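Local coordinates for protein fatty acid amide hydrolase (Candida albicans, PDB 6KVR) that probably hydrolyses monocarboxylic acid amides to the corresponding carboxylates and ammonium, as a serine hydrolase of the amidase signature family, at residues K158-Y163 / T201-T206; C120-F125 / N214-L219; K166-G171 / N178-H183. All blocks are in the same frame, centred on the assembly; numbering follows the deposited sequence.

Contact 1. Residues K158-Y163 / T201-T206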
ATOM      1  N   LYS A 158       2.873   8.669 -22.534  1.00 29.67           N
ATOM      2  CA  LYS A 158       1.686   7.900 -22.890  1.00 30.94           C
ATOM      3  C   LYS A 158       0.470   8.819 -22.845  1.00 27.86           C
ATOM      4  O   LYS A 158       0.347   9.651 -21.942  1.00 23.01           O
ATOM      5  CB  LYS A 158       1.528   6.717 -21.932  1.00 27.05           C
ATOM      6  CG  LYS A 158       0.533   5.647 -22.347  1.00 26.61           C
ATOM      7  CD  LYS A 158       0.483   4.539 -21.293  1.00 26.20           C
ATOM      8  CE  LYS A 158      -0.631   3.531 -21.594  1.00 26.05           C
ATOM      9  NZ  LYS A 158      -0.436   2.220 -20.884  1.00 24.03           N
ATOM     10  N   GLU A 159      -0.412   8.684 -23.842  1.00 23.33           N
ATOM     11  CA  GLU A 159      -1.514   9.633 -24.008  1.00 26.94           C
ATOM     12  C   GLU A 159      -2.431   9.694 -22.782  1.00 25.53           C
ATOM     13  O   GLU A 159      -2.898  10.776 -22.409  1.00 24.41           O
ATOM     14  CB  GLU A 159      -2.336   9.284 -25.258  1.00 24.86           C
ATOM     15  CG  GLU A 159      -3.376  10.355 -25.659  1.00 27.51           C
ATOM     16  CD  GLU A 159      -4.689  10.303 -24.837  1.00 30.78           C
ATOM     17  OE1 GLU A 159      -4.935   9.296 -24.124  1.00 30.52           O
ATOM     18  OE2 GLU A 159      -5.471  11.283 -24.894  1.00 29.05           O
ATOM     19  N   GLN A 160      -2.732   8.550 -22.164  1.00 25.28           N
ATOM     20  CA  GLN A 160      -3.757   8.523 -21.117  1.00 27.87           C
ATOM     21  C   GLN A 160      -3.427   9.411 -19.912  1.00 26.24           C
ATOM     22  O   GLN A 160      -4.326   9.695 -19.112  1.00 25.41           O
ATOM     23  CB  GLN A 160      -4.007   7.074 -20.666  1.00 27.93           C
ATOM     24  CG  GLN A 160      -2.791   6.393 -20.021  1.00 28.59           C
ATOM     25  CD  GLN A 160      -2.885   6.385 -18.520  1.00 36.12           C
ATOM     26  OE1 GLN A 160      -3.989   6.431 -17.956  1.00 35.79           O
ATOM     27  NE2 GLN A 160      -1.736   6.302 -17.849  1.00 39.47           N
HETATM   28  N   MSE A 161      -2.190   9.870 -19.766  1.00 22.19           N
HETATM   29  CA  MSE A 161      -1.860  10.773 -18.664  1.00 26.54           C
HETATM   30  C   MSE A 161      -2.350  12.185 -18.942  1.00 25.53           C
HETATM   31  O   MSE A 161      -2.130  12.713 -20.032  1.00 23.94           O
HETATM   32  CB  MSE A 161      -0.351  10.803 -18.404  1.00 24.61           C
HETATM   33  CG  MSE A 161       0.228   9.473 -17.992  1.00 30.90           C
HETATM   34 SE   MSE A 161       2.176   9.547 -17.709  1.00 63.83          SE
HETATM   35  CE  MSE A 161       2.668   9.722 -19.564  1.00 28.79           C
ATOM     36  N   ASN A 162      -2.999  12.790 -17.949  1.00 24.67           N
ATOM     37  CA  ASN A 162      -3.452  14.174 -18.069  1.00 27.46           C
ATOM     38  C   ASN A 162      -2.330  15.061 -18.582  1.00 24.24           C
ATOM     39  O   ASN A 162      -1.237  15.096 -18.007  1.00 25.00           O
ATOM     40  CB  ASN A 162      -3.929  14.723 -16.711  1.00 23.77           C
ATOM     41  CG  ASN A 162      -5.330  14.283 -16.352  1.00 27.68           C
ATOM     42  OD1 ASN A 162      -6.031  13.688 -17.169  1.00 25.24           O
ATOM     43  ND2 ASN A 162      -5.755  14.591 -15.123  1.00 27.44           N
ATOM     44  N   TYR A 163      -2.606  15.781 -19.656  1.00 22.57           N
ATOM     45  CA  TYR A 163      -1.734  16.840 -20.134  1.00 23.92           C
ATOM     46  C   TYR A 163      -2.545  18.126 -20.121  1.00 25.81           C
ATOM     47  O   TYR A 163      -3.643  18.174 -20.692  1.00 24.61           O
ATOM     48  CB  TYR A 163      -1.199  16.552 -21.549  1.00 24.36           C
ATOM     49  CG  TYR A 163      -0.003  17.407 -21.929  1.00 26.57           C
ATOM     50  CD1 TYR A 163      -0.169  18.730 -22.307  1.00 24.00           C
ATOM     51  CD2 TYR A 163       1.293  16.887 -21.898  1.00 25.71           C
ATOM     52  CE1 TYR A 163       0.914  19.511 -22.657  1.00 29.70           C
ATOM     53  CE2 TYR A 163       2.389  17.665 -22.238  1.00 26.79           C
ATOM     54  CZ  TYR A 163       2.187  18.976 -22.624  1.00 30.53           C
ATOM     55  OH  TYR A 163       3.255  19.769 -22.958  1.00 30.05           O
ATOM     56  N   THR A 201       1.876   9.333 -27.059  1.00 29.03           N
ATOM     57  CA  THR A 201       1.960   8.098 -27.827  1.00 26.98           C
ATOM     58  C   THR A 201       0.706   7.249 -27.686  1.00 26.79           C
ATOM     59  O   THR A 201      -0.076   7.392 -26.741  1.00 27.37           O
ATOM     60  CB  THR A 201       3.177   7.287 -27.389  1.00 28.50           C
ATOM     61  OG1 THR A 201       3.200   7.201 -25.957  1.00 30.48           O
ATOM     62  CG2 THR A 201       4.457   7.962 -27.874  1.00 30.81           C
ATOM     63  N   SER A 202       0.568   6.312 -28.619  1.00 26.69           N
ATOM     64  CA  SER A 202      -0.649   5.538 -28.800  1.00 26.77           C
ATOM     65  C   SER A 202      -0.783   4.433 -27.762  1.00 24.67           C
ATOM     66  O   SER A 202       0.177   4.036 -27.091  1.00 24.22           O
ATOM     67  CB  SER A 202      -0.709   4.930 -30.202  1.00 28.14           C
ATOM     68  OG  SER A 202       0.389   4.044 -30.387  1.00 32.68           O
ATOM     69  N   GLN A 203      -2.013   3.937 -27.662  1.00 21.83           N
ATOM     70  CA  GLN A 203      -2.440   2.940 -26.696  1.00 24.03           C
ATOM     71  C   GLN A 203      -3.694   2.280 -27.252  1.00 24.26           C
ATOM     72  O   GLN A 203      -4.415   2.896 -28.038  1.00 25.69           O
ATOM     73  CB  GLN A 203      -2.728   3.588 -25.336  1.00 20.93           C
ATOM     74  CG  GLN A 203      -3.884   4.563 -25.428  1.00 28.75           C
ATOM     75  CD  GLN A 203      -3.711   5.791 -24.574  1.00 30.88           C
ATOM     76  OE1 GLN A 203      -2.785   5.883 -23.759  1.00 29.77           O
ATOM     77  NE2 GLN A 203      -4.596   6.759 -24.767  1.00 30.96           N
ATOM     78  N   PRO A 204      -3.965   1.043 -26.888  1.00 23.08           N
ATOM     79  CA  PRO A 204      -5.186   0.390 -27.366  1.00 21.14           C
ATOM     80  C   PRO A 204      -6.439   0.920 -26.683  1.00 26.03           C
ATOM     81  O   PRO A 204      -6.400   1.437 -25.565  1.00 23.61           O
ATOM     82  CB  PRO A 204      -4.956  -1.079 -27.002  1.00 19.06           C
ATOM     83  CG  PRO A 204      -4.061  -0.978 -25.762  1.00 21.53           C
ATOM     84  CD  PRO A 204      -3.108   0.135 -26.114  1.00 21.40           C
ATOM     85  N   GLN A 205      -7.567   0.778 -27.383  1.00 21.24           N
ATOM     86  CA  GLN A 205      -8.875   0.876 -26.748  1.00 24.18           C
ATOM     87  C   GLN A 205      -8.974  -0.080 -25.553  1.00 22.73           C
ATOM     88  O   GLN A 205      -8.630  -1.265 -25.660  1.00 24.17           O
ATOM     89  CB  GLN A 205      -9.940   0.562 -27.802  1.00 24.05           C
ATOM     90  CG  GLN A 205     -11.362   0.411 -27.308  1.00 22.56           C
ATOM     91  CD  GLN A 205     -12.222  -0.310 -28.351  1.00 25.81           C
ATOM     92  OE1 GLN A 205     -12.134  -1.531 -28.514  1.00 25.98           O
ATOM     93  NE2 GLN A 205     -13.040   0.444 -29.066  1.00 20.60           N
ATOM     94  N   THR A 206      -9.450   0.450 -24.418  1.00 20.88           N
ATOM     95  CA  THR A 206      -9.616  -0.139 -23.076  1.00 22.21           C
ATOM     96  C   THR A 206      -8.309  -0.178 -22.290  1.00 24.43           C
ATOM     97  O   THR A 206      -8.352  -0.429 -21.078  1.00 22.76           O
ATOM     98  CB  THR A 206     -10.221  -1.567 -23.044  1.00 24.00           C
ATOM     99  OG1 THR A 206      -9.233  -2.552 -23.403  1.00 25.31           O
ATOM    100  CG2 THR A 206     -11.442  -1.706 -23.955  1.00 27.86           C
TER
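Lys158 and Thr201 pair as parallel neighbours at the ends of strands 155-158 and 199-201, in the central mixed sheet of the amidase signature fold. Their CB atoms lie on the same face, and Thr201 OG1 sits 3.5 Å from Lys158 CA, its hydroxyl turned to Glu237. The pairing is carried on by the backbone bond from Glu159 N to Thr201 O (3.2 Å).

The tight, buried part lies just beyond, where Gln203 reaches back across the gap. Its CG stands between the backbone N and carbonyl carbon (chi1 64°), the crowded position, and the bend at chi2 turns the two polar atoms of the amide toward the turn of 158-161. An amide suits this spot because it can give and accept at once. Gln203 OE1 takes a weak bond from Gln160 N at 3.1 Å and rests on Lys158 CG, while Gln203 NE2 donates to Glu159 OE1. Glu159 also receives Gly170 N at OE1 and His169 N at OE2, so this buried carboxylate is surrounded by N-H donors that would favour its ionised form. Gln160 marks the looser side: partly exposed, it touches Gln203 through its backbone N and CB, and its chain then leads away as the loop departs.

Lys158 is the predicted lysine of the charge relay, and its extended chain brings NZ to Ser252 and to Ser233, also a predicted relay residue. The contact thus lies at the base of that lysine. The Gln203 NE2 to Glu159 OE1 bond is short, 2.6 Å; it meets the carboxylate on the anti side and 32° out of the carboxylate plane, with the amide and carboxylate planes 84° apart.

Contact 2. Residues C120-F125 / N214-L219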
ATOM      1  N   CYS A 120       3.258   5.622 -34.186  1.00 27.27           N
ATOM      2  CA  CYS A 120       3.370   5.599 -32.738  1.00 25.87           C
ATOM      3  C   CYS A 120       2.812   6.836 -32.026  1.00 27.69           C
ATOM      4  O   CYS A 120       2.629   6.780 -30.804  1.00 31.54           O
ATOM      5  CB  CYS A 120       4.840   5.416 -32.346  1.00 27.19           C
ATOM      6  SG  CYS A 120       5.895   6.736 -32.976  1.00 37.36           S
ATOM      7  N   ALA A 121       2.524   7.936 -32.725  1.00 26.09           N
ATOM      8  CA  ALA A 121       2.024   9.148 -32.076  1.00 28.90           C
ATOM      9  C   ALA A 121       0.499   9.250 -32.161  1.00 31.97           C
ATOM     10  O   ALA A 121      -0.107   8.840 -33.157  1.00 29.08           O
ATOM     11  CB  ALA A 121       2.656  10.399 -32.695  1.00 27.91           C
HETATM   12  N   MSE A 122      -0.121   9.802 -31.104  1.00 31.02           N
HETATM   13  CA  MSE A 122      -1.534  10.213 -31.158  1.00 33.10           C
HETATM   14  C   MSE A 122      -1.679  11.727 -31.245  1.00 30.92           C
HETATM   15  O   MSE A 122      -2.694  12.239 -31.725  1.00 31.13           O
HETATM   16  CB  MSE A 122      -2.331   9.729 -29.934  1.00 33.06           C
HETATM   17  CG  MSE A 122      -2.108   8.297 -29.540  1.00 36.58           C
HETATM   18 SE   MSE A 122      -3.733   7.404 -28.827  0.45 36.04          SE
HETATM   19  CE  MSE A 122      -4.860   8.066 -30.257  1.00 27.79           C
ATOM     20  N   GLU A 123      -0.671  12.432 -30.733  1.00 28.33           N
ATOM     21  CA  GLU A 123      -0.643  13.883 -30.722  1.00 28.52           C
ATOM     22  C   GLU A 123       0.800  14.315 -30.911  1.00 30.12           C
ATOM     23  O   GLU A 123       1.715  13.741 -30.315  1.00 33.63           O
ATOM     24  CB  GLU A 123      -1.206  14.467 -29.414  1.00 29.33           C
ATOM     25  CG  GLU A 123      -2.728  14.668 -29.403  1.00 37.24           C
ATOM     26  CD  GLU A 123      -3.208  15.660 -28.327  1.00 41.01           C
ATOM     27  OE1 GLU A 123      -4.383  16.110 -28.391  1.00 38.24           O
ATOM     28  OE2 GLU A 123      -2.410  15.981 -27.413  1.00 32.16           O
ATOM     29  N   LEU A 124       0.998  15.316 -31.758  1.00 31.46           N
ATOM     30  CA  LEU A 124       2.313  15.877 -32.012  1.00 29.30           C
ATOM     31  C   LEU A 124       2.234  17.373 -31.786  1.00 25.19           C
ATOM     32  O   LEU A 124       1.282  18.013 -32.234  1.00 30.07           O
ATOM     33  CB  LEU A 124       2.760  15.593 -33.437  1.00 35.61           C
ATOM     34  CG  LEU A 124       3.615  14.363 -33.688  1.00 36.18           C
ATOM     35  CD1 LEU A 124       3.827  14.216 -35.200  1.00 30.98           C
ATOM     36  CD2 LEU A 124       4.923  14.537 -32.966  1.00 29.58           C
ATOM     37  N   PHE A 125       3.202  17.925 -31.066  1.00 25.59           N
ATOM     38  CA  PHE A 125       3.215  19.369 -30.868  1.00 25.64           C
ATOM     39  C   PHE A 125       4.676  19.821 -30.843  1.00 32.95           C
ATOM     40  O   PHE A 125       5.202  20.293 -29.824  1.00 30.32           O
ATOM     41  CB  PHE A 125       2.442  19.822 -29.622  1.00 30.67           C
ATOM     42  CG  PHE A 125       2.502  18.880 -28.443  1.00 27.61           C
ATOM     43  CD1 PHE A 125       1.670  17.764 -28.370  1.00 32.67           C
ATOM     44  CD2 PHE A 125       3.335  19.155 -27.368  1.00 30.58           C
ATOM     45  CE1 PHE A 125       1.697  16.908 -27.242  1.00 30.27           C
ATOM     46  CE2 PHE A 125       3.375  18.321 -26.245  1.00 28.55           C
ATOM     47  CZ  PHE A 125       2.555  17.190 -26.184  1.00 30.62           C
ATOM     48  N   ASN A 214      -6.856   0.779 -31.798  1.00 27.14           N
ATOM     49  CA  ASN A 214      -7.798   1.758 -31.272  1.00 26.90           C
ATOM     50  C   ASN A 214      -8.516   2.430 -32.442  1.00 31.96           C
ATOM     51  O   ASN A 214      -8.078   2.352 -33.596  1.00 26.04           O
ATOM     52  CB  ASN A 214      -7.084   2.797 -30.405  1.00 25.00           C
ATOM     53  CG  ASN A 214      -6.175   3.700 -31.223  1.00 30.11           C
ATOM     54  OD1 ASN A 214      -6.631   4.682 -31.817  1.00 30.35           O
ATOM     55  ND2 ASN A 214      -4.884   3.375 -31.255  1.00 28.51           N
ATOM     56  N   ASN A 215      -9.617   3.112 -32.128  1.00 27.11           N
ATOM     57  CA  ASN A 215     -10.454   3.741 -33.141  1.00 28.45           C
ATOM     58  C   ASN A 215      -9.989   5.134 -33.541  1.00 30.67           C
ATOM     59  O   ASN A 215     -10.655   5.770 -34.359  1.00 31.33           O
ATOM     60  CB  ASN A 215     -11.906   3.815 -32.659  1.00 26.87           C
ATOM     61  CG  ASN A 215     -12.635   2.503 -32.854  1.00 31.19           C
ATOM     62  OD1 ASN A 215     -12.540   1.887 -33.918  1.00 30.83           O
ATOM     63  ND2 ASN A 215     -13.345   2.054 -31.828  1.00 26.73           N
ATOM     64  N   PHE A 216      -8.889   5.641 -32.982  1.00 28.13           N
ATOM     65  CA  PHE A 216      -8.400   6.957 -33.394  1.00 30.61           C
ATOM     66  C   PHE A 216      -7.389   6.827 -34.534  1.00 30.89           C
ATOM     67  O   PHE A 216      -7.586   7.389 -35.611  1.00 33.08           O
ATOM     68  CB  PHE A 216      -7.743   7.700 -32.224  1.00 27.14           C
ATOM     69  CG  PHE A 216      -8.668   8.071 -31.097  1.00 26.53           C
ATOM     70  CD1 PHE A 216      -9.018   7.144 -30.126  1.00 29.32           C
ATOM     71  CD2 PHE A 216      -9.107   9.381 -30.947  1.00 30.69           C
ATOM     72  CE1 PHE A 216      -9.836   7.505 -29.051  1.00 26.56           C
ATOM     73  CE2 PHE A 216      -9.918   9.742 -29.874  1.00 28.66           C
ATOM     74  CZ  PHE A 216     -10.277   8.804 -28.929  1.00 25.67           C
ATOM     75  N   THR A 217      -6.313   6.075 -34.308  1.00 29.32           N
ATOM     76  CA  THR A 217      -5.188   5.982 -35.232  1.00 31.83           C
ATOM     77  C   THR A 217      -4.907   4.575 -35.743  1.00 32.61           C
ATOM     78  O   THR A 217      -3.946   4.404 -36.503  1.00 33.07           O
ATOM     79  CB  THR A 217      -3.910   6.497 -34.556  1.00 36.35           C
ATOM     80  OG1 THR A 217      -3.655   5.719 -33.368  1.00 29.20           O
ATOM     81  CG2 THR A 217      -4.060   7.971 -34.181  1.00 36.44           C
ATOM     82  N   GLY A 218      -5.666   3.559 -35.314  1.00 29.81           N
ATOM     83  CA  GLY A 218      -5.451   2.205 -35.829  1.00 32.18           C
ATOM     84  C   GLY A 218      -4.355   1.468 -35.078  1.00 33.32           C
ATOM     85  O   GLY A 218      -4.353   1.429 -33.844  1.00 37.27           O
ATOM     86  N   LEU A 219      -3.416   0.877 -35.815  1.00 29.97           N
ATOM     87  CA  LEU A 219      -2.376   0.029 -35.240  1.00 30.72           C
ATOM     88  C   LEU A 219      -1.024   0.729 -35.227  1.00 26.61           C
ATOM     89  O   LEU A 219      -0.682   1.486 -36.142  1.00 29.66           O
ATOM     90  CB  LEU A 219      -2.235  -1.284 -36.022  1.00 26.62           C
ATOM     91  CG  LEU A 219      -3.473  -2.138 -36.232  1.00 32.26           C
ATOM     92  CD1 LEU A 219      -3.254  -3.167 -37.358  1.00 34.40           C
ATOM     93  CD2 LEU A 219      -3.880  -2.811 -34.911  1.00 27.77           C
TER
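Met122, present as selenomethionine, turns its CG anti to the carbonyl carbon (chi1 -46°), and further bends at chi2 and chi3 carry its terminal CE over to Phe216 and Thr217. The backbone points Phe216 CB toward Met122, and chi1 of -65° swings the ring beside the backbone N, so that the incoming methyl meets the ring's base.

CE lies 3.5 Å from Phe216 CB and 3.9 Å from Phe216 CG, approaching obliquely, with the two side chains crossing at about a right angle. Its next neighbour is Thr217 CG2, at 4.0 Å. A long, flexible, unbranched methionine chain, here with selenium in place of sulfur, suits this place, since it can be folded to deliver a methyl between a ring and a threonine. Thr217 CG2 also comes near Ala121 O, at 4.2 Å.

The surface that receives Met122 is shaped by an Asx turn. Asn214 OD1 is gripped by two backbone donors, Phe216 N at 2.7 Å and Thr217 N at 2.9 Å, both tilted somewhat from the carbonyl plane. The same oxygen lies in the plane of the Phe216 ring, at its edge. Gly218 follows with backbone angles that call for glycine, and the turn closes with Asn214 N bonded to Gly218 O.

Around this pair, Met122 and Glu123 form a classic beta bulge opposite Arg200, at the sheet's edge strand 123-124, and His169 stacks on Phe216 while also touching Met122. Helix 20-40 adds Tyr34 against Met122 and Leu38 against Thr217. Asn214 OD1 is spent on the turn itself, while Arg35 and Asn119 take backbone carbonyls of the loop; the contact with Met122 therefore rests on fit rather than on directed bonds.

Contact 3. Residues K166-G171 / N178-H183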
ATOM      1  N   LYS A 166      -5.073  19.825 -22.972  1.00 29.30           N
ATOM      2  CA  LYS A 166      -5.131  18.985 -24.159  1.00 27.80           C
ATOM      3  C   LYS A 166      -6.065  17.813 -23.920  1.00 29.63           C
ATOM      4  O   LYS A 166      -6.227  17.350 -22.788  1.00 28.98           O
ATOM      5  CB  LYS A 166      -3.752  18.487 -24.553  1.00 29.38           C
ATOM      6  CG  LYS A 166      -3.010  19.499 -25.374  1.00 28.04           C
ATOM      7  CD  LYS A 166      -1.587  19.082 -25.633  1.00 33.52           C
ATOM      8  CE  LYS A 166      -0.906  20.077 -26.571  1.00 32.83           C
ATOM      9  NZ  LYS A 166       0.449  20.208 -26.035  1.00 37.41           N
ATOM     10  N   ILE A 167      -6.713  17.371 -25.003  1.00 28.64           N
ATOM     11  CA  ILE A 167      -7.572  16.201 -24.928  1.00 26.34           C
ATOM     12  C   ILE A 167      -6.811  15.073 -24.266  1.00 29.58           C
ATOM     13  O   ILE A 167      -5.653  14.800 -24.608  1.00 27.06           O
ATOM     14  CB  ILE A 167      -8.043  15.773 -26.327  1.00 26.04           C
ATOM     15  CG1 ILE A 167      -8.999  16.794 -26.932  1.00 28.05           C
ATOM     16  CG2 ILE A 167      -8.708  14.394 -26.257  1.00 26.15           C
ATOM     17  CD1 ILE A 167      -9.157  16.599 -28.465  1.00 31.79           C
ATOM     18  N   THR A 168      -7.466  14.411 -23.312  1.00 23.47           N
ATOM     19  CA  THR A 168      -6.942  13.217 -22.666  1.00 26.68           C
ATOM     20  C   THR A 168      -8.062  12.188 -22.653  1.00 23.57           C
ATOM     21  O   THR A 168      -9.010  12.302 -21.870  1.00 26.12           O
ATOM     22  CB  THR A 168      -6.444  13.527 -21.259  1.00 23.48           C
ATOM     23  OG1 THR A 168      -5.478  14.573 -21.340  1.00 23.63           O
ATOM     24  CG2 THR A 168      -5.803  12.285 -20.618  1.00 22.83           C
ATOM     25  N   HIS A 169      -7.962  11.194 -23.523  1.00 22.00           N
ATOM     26  CA  HIS A 169      -9.064  10.278 -23.726  1.00 25.12           C
ATOM     27  C   HIS A 169      -8.755   8.847 -23.331  1.00 26.13           C
ATOM     28  O   HIS A 169      -9.693   8.052 -23.193  1.00 22.84           O
ATOM     29  CB  HIS A 169      -9.521  10.324 -25.198  1.00 28.69           C
ATOM     30  CG  HIS A 169      -8.417  10.089 -26.179  1.00 26.80           C
ATOM     31  ND1 HIS A 169      -7.732   8.894 -26.250  1.00 31.05           N
ATOM     32  CD2 HIS A 169      -7.876  10.891 -27.126  1.00 27.38           C
ATOM     33  CE1 HIS A 169      -6.813   8.973 -27.199  1.00 28.44           C
ATOM     34  NE2 HIS A 169      -6.887  10.172 -27.752  1.00 29.65           N
ATOM     35  N   GLY A 170      -7.485   8.495 -23.139  1.00 28.96           N
ATOM     36  CA  GLY A 170      -7.143   7.151 -22.691  1.00 27.95           C
ATOM     37  C   GLY A 170      -7.604   6.042 -23.614  1.00 32.86           C
ATOM     38  O   GLY A 170      -7.845   4.916 -23.148  1.00 27.23           O
ATOM     39  N   GLY A 171      -7.747   6.336 -24.916  1.00 26.44           N
ATOM     40  CA  GLY A 171      -8.259   5.384 -25.877  1.00 26.12           C
ATOM     41  C   GLY A 171      -9.773   5.284 -25.975  1.00 27.33           C
ATOM     42  O   GLY A 171     -10.269   4.510 -26.807  1.00 27.73           O
ATOM     43  N   ASN A 178     -12.677  15.339 -23.169  1.00 29.27           N
ATOM     44  CA  ASN A 178     -12.142  15.524 -21.826  1.00 24.28           C
ATOM     45  C   ASN A 178     -10.823  16.287 -21.916  1.00 28.06           C
ATOM     46  O   ASN A 178      -9.825  15.751 -22.409  1.00 29.69           O
ATOM     47  CB  ASN A 178     -11.959  14.173 -21.145  1.00 27.66           C
ATOM     48  CG  ASN A 178     -11.334  14.298 -19.767  1.00 31.79           C
ATOM     49  OD1 ASN A 178     -11.887  14.959 -18.896  1.00 24.83           O
ATOM     50  ND2 ASN A 178     -10.164  13.684 -19.575  1.00 23.47           N
ATOM     51  N   ILE A 179     -10.809  17.527 -21.440  1.00 28.07           N
ATOM     52  CA  ILE A 179      -9.623  18.377 -21.466  1.00 29.00           C
ATOM     53  C   ILE A 179      -9.301  18.795 -20.035  1.00 27.39           C
ATOM     54  O   ILE A 179      -9.905  19.722 -19.501  1.00 30.17           O
ATOM     55  CB  ILE A 179      -9.822  19.612 -22.367  1.00 28.34           C
ATOM     56  CG1 ILE A 179     -10.232  19.206 -23.781  1.00 25.73           C
ATOM     57  CG2 ILE A 179      -8.554  20.471 -22.412  1.00 28.11           C
ATOM     58  CD1 ILE A 179     -10.340  20.390 -24.759  1.00 30.23           C
ATOM     59  N   PRO A 180      -8.324  18.153 -19.390  1.00 29.24           N
ATOM     60  CA  PRO A 180      -7.942  18.553 -18.026  1.00 30.73           C
ATOM     61  C   PRO A 180      -7.275  19.924 -17.973  1.00 30.62           C
ATOM     62  O   PRO A 180      -6.660  20.399 -18.933  1.00 28.05           O
ATOM     63  CB  PRO A 180      -6.962  17.458 -17.585  1.00 29.59           C
ATOM     64  CG  PRO A 180      -6.473  16.835 -18.873  1.00 29.16           C
ATOM     65  CD  PRO A 180      -7.587  16.967 -19.865  1.00 24.67           C
ATOM     66  N   ASN A 181      -7.380  20.551 -16.799  1.00 29.26           N
ATOM     67  CA  ASN A 181      -6.801  21.866 -16.536  1.00 34.47           C
ATOM     68  C   ASN A 181      -5.344  21.814 -16.101  1.00 33.82           C
ATOM     69  O   ASN A 181      -4.751  22.875 -15.870  1.00 35.00           O
ATOM     70  CB  ASN A 181      -7.581  22.586 -15.436  1.00 36.61           C
ATOM     71  CG  ASN A 181      -8.959  22.976 -15.865  1.00 44.73           C
ATOM     72  OD1 ASN A 181      -9.928  22.744 -15.143  1.00 43.63           O
ATOM     73  ND2 ASN A 181      -9.063  23.582 -17.041  1.00 40.09           N
ATOM     74  N   SER A 182      -4.766  20.622 -15.939  1.00 29.35           N
ATOM     75  CA  SER A 182      -3.406  20.530 -15.427  1.00 30.14           C
ATOM     76  C   SER A 182      -2.791  19.189 -15.812  1.00 31.20           C
ATOM     77  O   SER A 182      -3.490  18.226 -16.147  1.00 31.64           O
ATOM     78  CB  SER A 182      -3.382  20.711 -13.904  1.00 34.43           C
ATOM     79  OG  SER A 182      -4.101  19.667 -13.279  1.00 39.18           O
ATOM     80  N   HIS A 183      -1.464  19.152 -15.787  1.00 28.27           N
ATOM     81  CA  HIS A 183      -0.757  17.888 -15.897  1.00 27.40           C
ATOM     82  C   HIS A 183      -1.172  16.956 -14.765  1.00 29.01           C
ATOM     83  O   HIS A 183      -1.552  17.396 -13.678  1.00 28.85           O
ATOM     84  CB  HIS A 183       0.750  18.123 -15.825  1.00 25.86           C
ATOM     85  CG  HIS A 183       1.318  18.830 -17.019  1.00 31.31           C
ATOM     86  ND1 HIS A 183       0.684  18.864 -18.242  1.00 25.78           N
ATOM     87  CD2 HIS A 183       2.469  19.531 -17.171  1.00 27.67           C
ATOM     88  CE1 HIS A 183       1.419  19.550 -19.097  1.00 28.13           C
ATOM     89  NE2 HIS A 183       2.508  19.961 -18.474  1.00 27.14           N
TER
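Asn178 O is met by two adjacent residues: Thr168 N donates to it at 2.9 Å, and Ile167 CA comes to 3.4 Å in a CA-H...O contact. Asn178 also returns a bond. With CG anti to the backbone N (chi1 177°), its amide reaches Thr168 so that ND2 donates to Thr168 O at 2.9 Å. This bond is almost straight (174°) and lies in the planes of both groups. Thr168 is therefore held through both backbone polar atoms by a single residue, for which asparagine, with a short side-chain donor, is well suited.

Beside this pair apolar side chains pack, mostly against backbone and hydroxyl atoms. Pro180 CD presses on Lys166 O at 3.2 Å, and its CG and CD lie against Thr168 OG1, whose hydroxyl bonds to Arg200. Ile179 lays CG2 against Lys166 N, 3.6 Å away, while its CG1 meets Ile167 CG1 more loosely, at 4.2 Å, on the exposed flank.

Farther along, His169 ND1 accepts Gly171 N in its ring plane, and Gly170 and Gly171 take positive phi angles that favour glycine. Both segments belong to the long loop between strand 155-158 and helix 185-192. Asn178 holds both backbone polar groups of Thr168, while Arg200 and Glu159 hold its neighbours, so a side-chain amide does here what strand pairing would do.

How the contacts relate
All three contacts belong to one corner of the amidase fold, and contact 3 is nested within the loop closed by contact 1, itself within that of contact 2. Contacts 1 and 2 are buried; contact 3 lies near the surface. Strand 199-201 serves both buried contacts, pairing with 155-158 in contact 1 and meeting the edge strand 123-124 beside contact 2. Contact 1 has a carboxylate, probably ionised, among N-H donors, contact 2 a methyl packed on a polar-braced turn, and contact 3 one backbone and one side-chain amide bond, flanked by isoleucines and a proline. His169 of contact 3 ties them together, bonding through its N to contact 1 and stacking on contact 2.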